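Local coordinates for TetR transcriptional regulator (Chloroflexus aurantiacus, PDB 3QBM), which probably binds DNA through an N-terminal helix-turn-helix domain and regulates transcription, as other TetR-family proteins do, at residues D89-A95 with L181-Y185; T80-I84 with L138-G142. All coordinates share one frame; numbering follows the deposited sequence. Where two conformers were deposited one is given.

Interaction 1. Residues D89-A95 with L181-Y185; sequences DVFRSYA and LEHAY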
loop_
_atom_site.group_PDB
_atom_site.type_symbol
_atom_site.label_atom_id
_atom_site.label_comp_id
_atom_site.label_asym_id
_atom_site.label_seq_id
_atom_site.Cartn_x
_atom_site.Cartn_y
_atom_site.Cartn_z
ATOM N N ASP A 89 7.966 -9.707 12.254
ATOM C CA ASP A 89 7.541 -9.220 13.541
ATOM C C ASP A 89 7.674 -7.693 13.649
ATOM O O ASP A 89 6.853 -7.046 14.283
ATOM C CB ASP A 89 8.296 -9.882 14.678
ATOM C CG ASP A 89 7.702 -9.533 15.997
ATOM O OD1 ASP A 89 6.515 -9.842 16.194
ATOM O OD2 ASP A 89 8.381 -8.881 16.794
ATOM N N VAL A 90 8.696 -7.125 13.011
ATOM C CA VAL A 90 8.833 -5.671 12.977
ATOM C C VAL A 90 7.553 -5.075 12.360
ATOM O O VAL A 90 6.954 -4.161 12.929
ATOM C CB VAL A 90 10.111 -5.222 12.186
ATOM C CG1 VAL A 90 10.132 -3.704 11.993
ATOM C CG2 VAL A 90 11.381 -5.685 12.921
ATOM N N PHE A 91 7.144 -5.566 11.178
ATOM C CA PHE A 91 5.923 -5.079 10.542
ATOM C C PHE A 91 4.678 -5.294 11.415
ATOM O O PHE A 91 3.833 -4.396 11.535
ATOM C CB PHE A 91 5.735 -5.754 9.188
ATOM C CG PHE A 91 6.516 -5.116 8.085
ATOM C CD1 PHE A 91 6.100 -3.908 7.565
ATOM C CD2 PHE A 91 7.623 -5.721 7.544
ATOM C CE1 PHE A 91 6.769 -3.325 6.525
ATOM C CE2 PHE A 91 8.273 -5.140 6.476
ATOM C CZ PHE A 91 7.870 -3.944 5.994
ATOM N N ARG A 92 4.571 -6.465 12.018
ATOM C CA ARG A 92 3.470 -6.747 12.902
ATOM C C ARG A 92 3.368 -5.719 14.034
ATOM O O ARG A 92 2.245 -5.278 14.395
ATOM C CB ARG A 92 3.570 -8.172 13.468
ATOM C CG ARG A 92 2.383 -8.507 14.326
ATOM C CD ARG A 92 2.283 -9.945 14.701
ATOM N NE ARG A 92 3.390 -10.378 15.521
ATOM C CZ ARG A 92 3.423 -11.521 16.221
ATOM N NH1 ARG A 92 2.378 -12.337 16.298
ATOM N NH2 ARG A 92 4.500 -11.808 16.927
ATOM N N SER A 93 4.524 -5.298 14.550
ATOM C CA SER A 93 4.555 -4.322 15.662
ATOM C C SER A 93 4.049 -2.935 15.286
ATOM O O SER A 93 3.788 -2.095 16.183
ATOM C CB SER A 93 5.955 -4.228 16.271
ATOM O OG SER A 93 6.814 -3.446 15.453
ATOM N N TYR A 94 3.953 -2.660 13.975
ATOM C CA TYR A 94 3.359 -1.401 13.491
ATOM C C TYR A 94 1.895 -1.223 13.889
ATOM O O TYR A 94 1.432 -0.088 13.865
ATOM C CB TYR A 94 3.458 -1.258 11.969
ATOM C CG TYR A 94 4.850 -1.044 11.426
ATOM C CD1 TYR A 94 5.975 -1.127 12.241
ATOM C CD2 TYR A 94 5.048 -0.845 10.069
ATOM C CE1 TYR A 94 7.235 -0.961 11.712
ATOM C CE2 TYR A 94 6.310 -0.646 9.554
ATOM C CZ TYR A 94 7.391 -0.713 10.379
ATOM O OH TYR A 94 8.652 -0.537 9.855
ATOM N N ALA A 95 1.202 -2.318 14.240
ATOM C CA ALA A 95 -0.219 -2.270 14.627
ATOM C C ALA A 95 -0.488 -1.250 15.721
ATOM O O ALA A 95 -1.466 -0.523 15.651
ATOM C CB ALA A 95 -0.712 -3.634 15.083
ATOM N N LEU A 181 -2.571 -7.641 10.186
ATOM C CA LEU A 181 -1.154 -7.813 10.441
ATOM C C LEU A 181 -0.880 -9.140 11.158
ATOM O O LEU A 181 0.120 -9.793 10.901
ATOM C CB LEU A 181 -0.594 -6.608 11.236
ATOM C CG LEU A 181 -0.210 -5.396 10.392
ATOM C CD1 LEU A 181 -0.054 -4.134 11.240
ATOM C CD2 LEU A 181 1.083 -5.642 9.610
ATOM N N GLU A 182 -1.756 -9.516 12.085
ATOM C CA GLU A 182 -1.609 -10.760 12.822
ATOM C C GLU A 182 -1.746 -11.934 11.890
ATOM O O GLU A 182 -0.917 -12.833 11.925
ATOM C CB GLU A 182 -2.624 -10.880 13.958
ATOM C CG GLU A 182 -2.162 -10.207 15.218
ATOM C CD GLU A 182 -0.971 -10.906 15.845
ATOM O OE1 GLU A 182 -0.591 -12.016 15.390
ATOM O OE2 GLU A 182 -0.411 -10.327 16.800
ATOM N N HIS A 183 -2.740 -11.886 11.003
ATOM C CA HIS A 183 -2.945 -12.946 10.016
ATOM C C HIS A 183 -1.785 -13.085 9.043
ATOM O O HIS A 183 -1.325 -14.172 8.820
ATOM C CB HIS A 183 -4.182 -12.730 9.158
ATOM C CG HIS A 183 -5.479 -12.893 9.876
ATOM N ND1 HIS A 183 -5.640 -13.738 10.951
ATOM C CD2 HIS A 183 -6.704 -12.375 9.614
ATOM C CE1 HIS A 183 -6.906 -13.712 11.343
ATOM N NE2 HIS A 183 -7.572 -12.889 10.553
ATOM N N ALA A 184 -1.313 -11.956 8.497
ATOM C CA ALA A 184 -0.190 -11.926 7.559
ATOM C C ALA A 184 1.037 -12.496 8.234
ATOM O O ALA A 184 1.719 -13.373 7.680
ATOM C CB ALA A 184 0.056 -10.502 7.091
ATOM N N TYR A 185 1.350 -11.997 9.434
ATOM C CA TYR A 185 2.470 -12.537 10.174
ATOM C C TYR A 185 2.384 -14.075 10.300
ATOM O O TYR A 185 3.316 -14.800 9.952
ATOM C CB TYR A 185 2.546 -11.896 11.556
ATOM C CG TYR A 185 3.599 -12.531 12.415
ATOM C CD1 TYR A 185 4.890 -12.069 12.410
ATOM C CD2 TYR A 185 3.290 -13.616 13.231
ATOM C CE1 TYR A 185 5.877 -12.676 13.186
ATOM C CE2 TYR A 185 4.253 -14.245 13.975
ATOM C CZ TYR A 185 5.545 -13.763 13.975
ATOM O OH TYR A 185 6.514 -14.368 14.728
#
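Arg92 lays its guanidinium flat on the ring of Tyr185, near the C-terminal end of helix 80-92 and the start of helix 179-196. The two planes are only 11° apart. Arg92 CZ sits 3.6 Å from the Tyr185 ring centroid, close to the ring normal, so this is a stacked cation-pi pair. The aliphatic part joins in, as Arg92 CD touches Tyr185 CB and CG. Asp89 lies at one edge of the same ring. Its backbone N is near the ring plane, 3.7 Å from Tyr185 CE1. Tyr185 also packs on Ile85 and Leu88 of helix 80-92, two turns and one turn before Arg92.

Two acids meet the guanidinium at its edge. Asp89 binds side-on: Arg92 NH2 donates to Asp89 OD1 at 2.9 Å, and Arg92 NE reaches that oxygen too, at 3.2 Å. Glu182 comes from the facing helix. In the conformer given, Arg92 NH1 donates to Glu182 OE1 at 3.1 Å in a fairly straight bond, on the syn side of the carboxylate. The Arg92 chain leaves with CG anti to the backbone N (chi1 -177°) and bends at chi3 (64°), which turns the guanidinium to lie over the ring.

The apolar part belongs to Leu181. Its two methyls meet different parts of 89-95. Leu181 CD2 approaches Phe91 O at 3.6 Å, and Leu181 CD1 meets Ala95 CB at 3.9 Å. Phe91 itself turns to the interior, where its ring meets Phe70 and Trp131 edge-to-face.

Asp89 is thus the steady acidic partner of Arg92, and Glu182 joins in this conformer. The ring covers one face of the cation. The network probably balances the charge of Arg92 and limits rotation of its guanidinium, joining two helices of the TetR C-terminal domain.

Interaction 2. Residues T80-I84 with L138-G142; sequences TVDTI and LVQTG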
loop_
_atom_site.group_PDB
_atom_site.type_symbol
_atom_site.label_atom_id
_atom_site.label_comp_id
_atom_site.label_asym_id
_atom_site.label_seq_id
_atom_site.Cartn_x
_atom_site.Cartn_y
_atom_site.Cartn_z
ATOM N N THR A 80 18.816 -18.330 11.056
ATOM C CA THR A 80 18.468 -17.406 9.988
ATOM C C THR A 80 16.967 -17.322 9.757
ATOM O O THR A 80 16.458 -16.295 9.326
ATOM C CB THR A 80 19.143 -17.760 8.630
ATOM O OG1 THR A 80 18.843 -19.113 8.281
ATOM C CG2 THR A 80 20.696 -17.509 8.686
ATOM N N VAL A 81 16.256 -18.408 10.023
ATOM C CA VAL A 81 14.814 -18.371 9.910
ATOM C C VAL A 81 14.201 -17.496 11.008
ATOM O O VAL A 81 13.262 -16.719 10.736
ATOM C CB VAL A 81 14.230 -19.783 9.818
ATOM C CG1 VAL A 81 12.675 -19.809 9.950
ATOM C CG2 VAL A 81 14.665 -20.423 8.459
ATOM N N ASP A 82 14.742 -17.588 12.220
ATOM C CA ASP A 82 14.303 -16.722 13.320
ATOM C C ASP A 82 14.477 -15.274 12.908
ATOM O O ASP A 82 13.616 -14.449 13.185
ATOM C CB ASP A 82 15.070 -17.000 14.615
ATOM C CG ASP A 82 14.786 -18.387 15.196
ATOM O OD1 ASP A 82 13.882 -19.079 14.736
ATOM O OD2 ASP A 82 15.493 -18.782 16.118
ATOM N N THR A 83 15.601 -14.954 12.270
ATOM C CA THR A 83 15.862 -13.609 11.818
ATOM C C THR A 83 14.878 -13.154 10.747
ATOM O O THR A 83 14.361 -12.024 10.786
ATOM C CB THR A 83 17.305 -13.463 11.262
ATOM O OG1 THR A 83 18.222 -14.084 12.170
ATOM C CG2 THR A 83 17.608 -11.994 11.073
ATOM N N ILE A 84 14.548 -14.046 9.821
ATOM C CA ILE A 84 13.591 -13.681 8.774
ATOM C C ILE A 84 12.182 -13.454 9.385
ATOM O O ILE A 84 11.493 -12.512 9.036
ATOM C CB ILE A 84 13.550 -14.706 7.629
ATOM C CG1 ILE A 84 14.864 -14.643 6.849
ATOM C CG2 ILE A 84 12.439 -14.344 6.667
ATOM C CD1 ILE A 84 15.143 -15.887 5.959
ATOM N N LEU A 138 20.307 -13.261 4.322
ATOM C CA LEU A 138 19.873 -14.260 5.284
ATOM C C LEU A 138 19.566 -15.607 4.648
ATOM O O LEU A 138 19.940 -16.672 5.186
ATOM C CB LEU A 138 18.685 -13.730 6.060
ATOM C CG LEU A 138 18.964 -12.602 7.048
ATOM C CD1 LEU A 138 17.630 -11.951 7.424
ATOM C CD2 LEU A 138 19.701 -13.119 8.329
ATOM N N VAL A 139 18.915 -15.579 3.487
ATOM C CA VAL A 139 18.619 -16.810 2.817
ATOM C C VAL A 139 19.906 -17.517 2.394
ATOM O O VAL A 139 20.047 -18.687 2.655
ATOM C CB VAL A 139 17.657 -16.601 1.623
ATOM C CG1 VAL A 139 17.620 -17.882 0.742
ATOM C CG2 VAL A 139 16.257 -16.159 2.151
ATOM N N GLN A 140 20.861 -16.824 1.780
ATOM C CA GLN A 140 22.116 -17.503 1.406
ATOM C C GLN A 140 22.878 -17.971 2.638
ATOM O O GLN A 140 23.479 -19.042 2.628
ATOM C CB GLN A 140 23.036 -16.673 0.499
ATOM C CG GLN A 140 24.337 -17.404 0.105
ATOM C CD GLN A 140 24.126 -18.856 -0.431
ATOM O OE1 GLN A 140 23.464 -19.058 -1.460
ATOM N NE2 GLN A 140 24.702 -19.865 0.275
ATOM N N THR A 141 22.858 -17.192 3.719
ATOM C CA THR A 141 23.498 -17.671 4.960
ATOM C C THR A 141 22.852 -18.983 5.448
ATOM O O THR A 141 23.531 -19.951 5.755
ATOM C CB THR A 141 23.504 -16.562 6.051
ATOM O OG1 THR A 141 24.379 -15.512 5.610
ATOM C CG2 THR A 141 24.008 -17.064 7.360
ATOM N N GLY A 142 21.528 -19.017 5.450
ATOM C CA GLY A 142 20.776 -20.157 5.919
ATOM C C GLY A 142 21.018 -21.359 5.069
ATOM O O GLY A 142 21.104 -22.467 5.594
#
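Leu138 meets both Thr83 and Ile84 where helix 118-144 runs antiparallel to helix 80-92. The axes of the short segments approach to 9.5 Å, with 162° between their directions. Leu138 reaches across with its branched end. Both of its methyls lie against the methyl of Thr83, with Leu138 CD2 at 3.6 Å from Thr83 CG2. The two side chains cross at about a right angle. Thr83 CG2 is anti to the backbone N, which presents the methyl to the leucine, while Thr83 OG1 bonds back to His79 O. Leu138 CD1 also lies 3.9 Å from Ile84 CG1, as leucine and isoleucine slide past each other in opposite directions.

Val139 offers one branch. Its CG2 touches Ile84 CD1 at 4.0 Å, and the valine otherwise packs on Ala154 and Leu157 of helix 154-175. Ile84 also touches Ile161 of helix 154-175 and Ile192 of helix 179-196.

Thr141 adds a methyl contact: its CG2 is 3.6 Å from Thr80 CG2. Its hydroxyl is taken up by Thr137 O, one turn back in the same helix.

Gly142 brings the backbones closest, with its CA 5.4 Å from the CA of Thr80. Thr80 OG1 comes to 3.2 Å from Gly142 CA, over the bare CA of the glycine. That hydroxyl finds its hydrogen bond with Glu147, beyond the helix end.

No hydrogen bond links the two segments. Aliphatic carbons of threonine, leucine, isoleucine and valine make the joint, and each threonine hydroxyl is satisfied elsewhere. The contact rests on apolar packing, with the Thr80 hydroxyl close to the glycine backbone at one end.

In the fold
Interactions 1 and 2 use opposite ends of helix 80-92. Interaction 2 pairs its first turn with helix 118-144. Interaction 1 pairs 89-95, at its C-terminal end, with helix 179-196. Their centres are 19 Å apart; the nearest atoms are about 6 Å apart and do not touch. The segments alternate along the chain: 80-84, 89-95, 138-142, 181-185. One helix thus ties two later helices into the all-helical C-terminal domain. Apolar packing does so at one end, a charged and aromatic cluster at the other. Both contacts lie away from the magnesium sites and from the predicted helix-turn-helix.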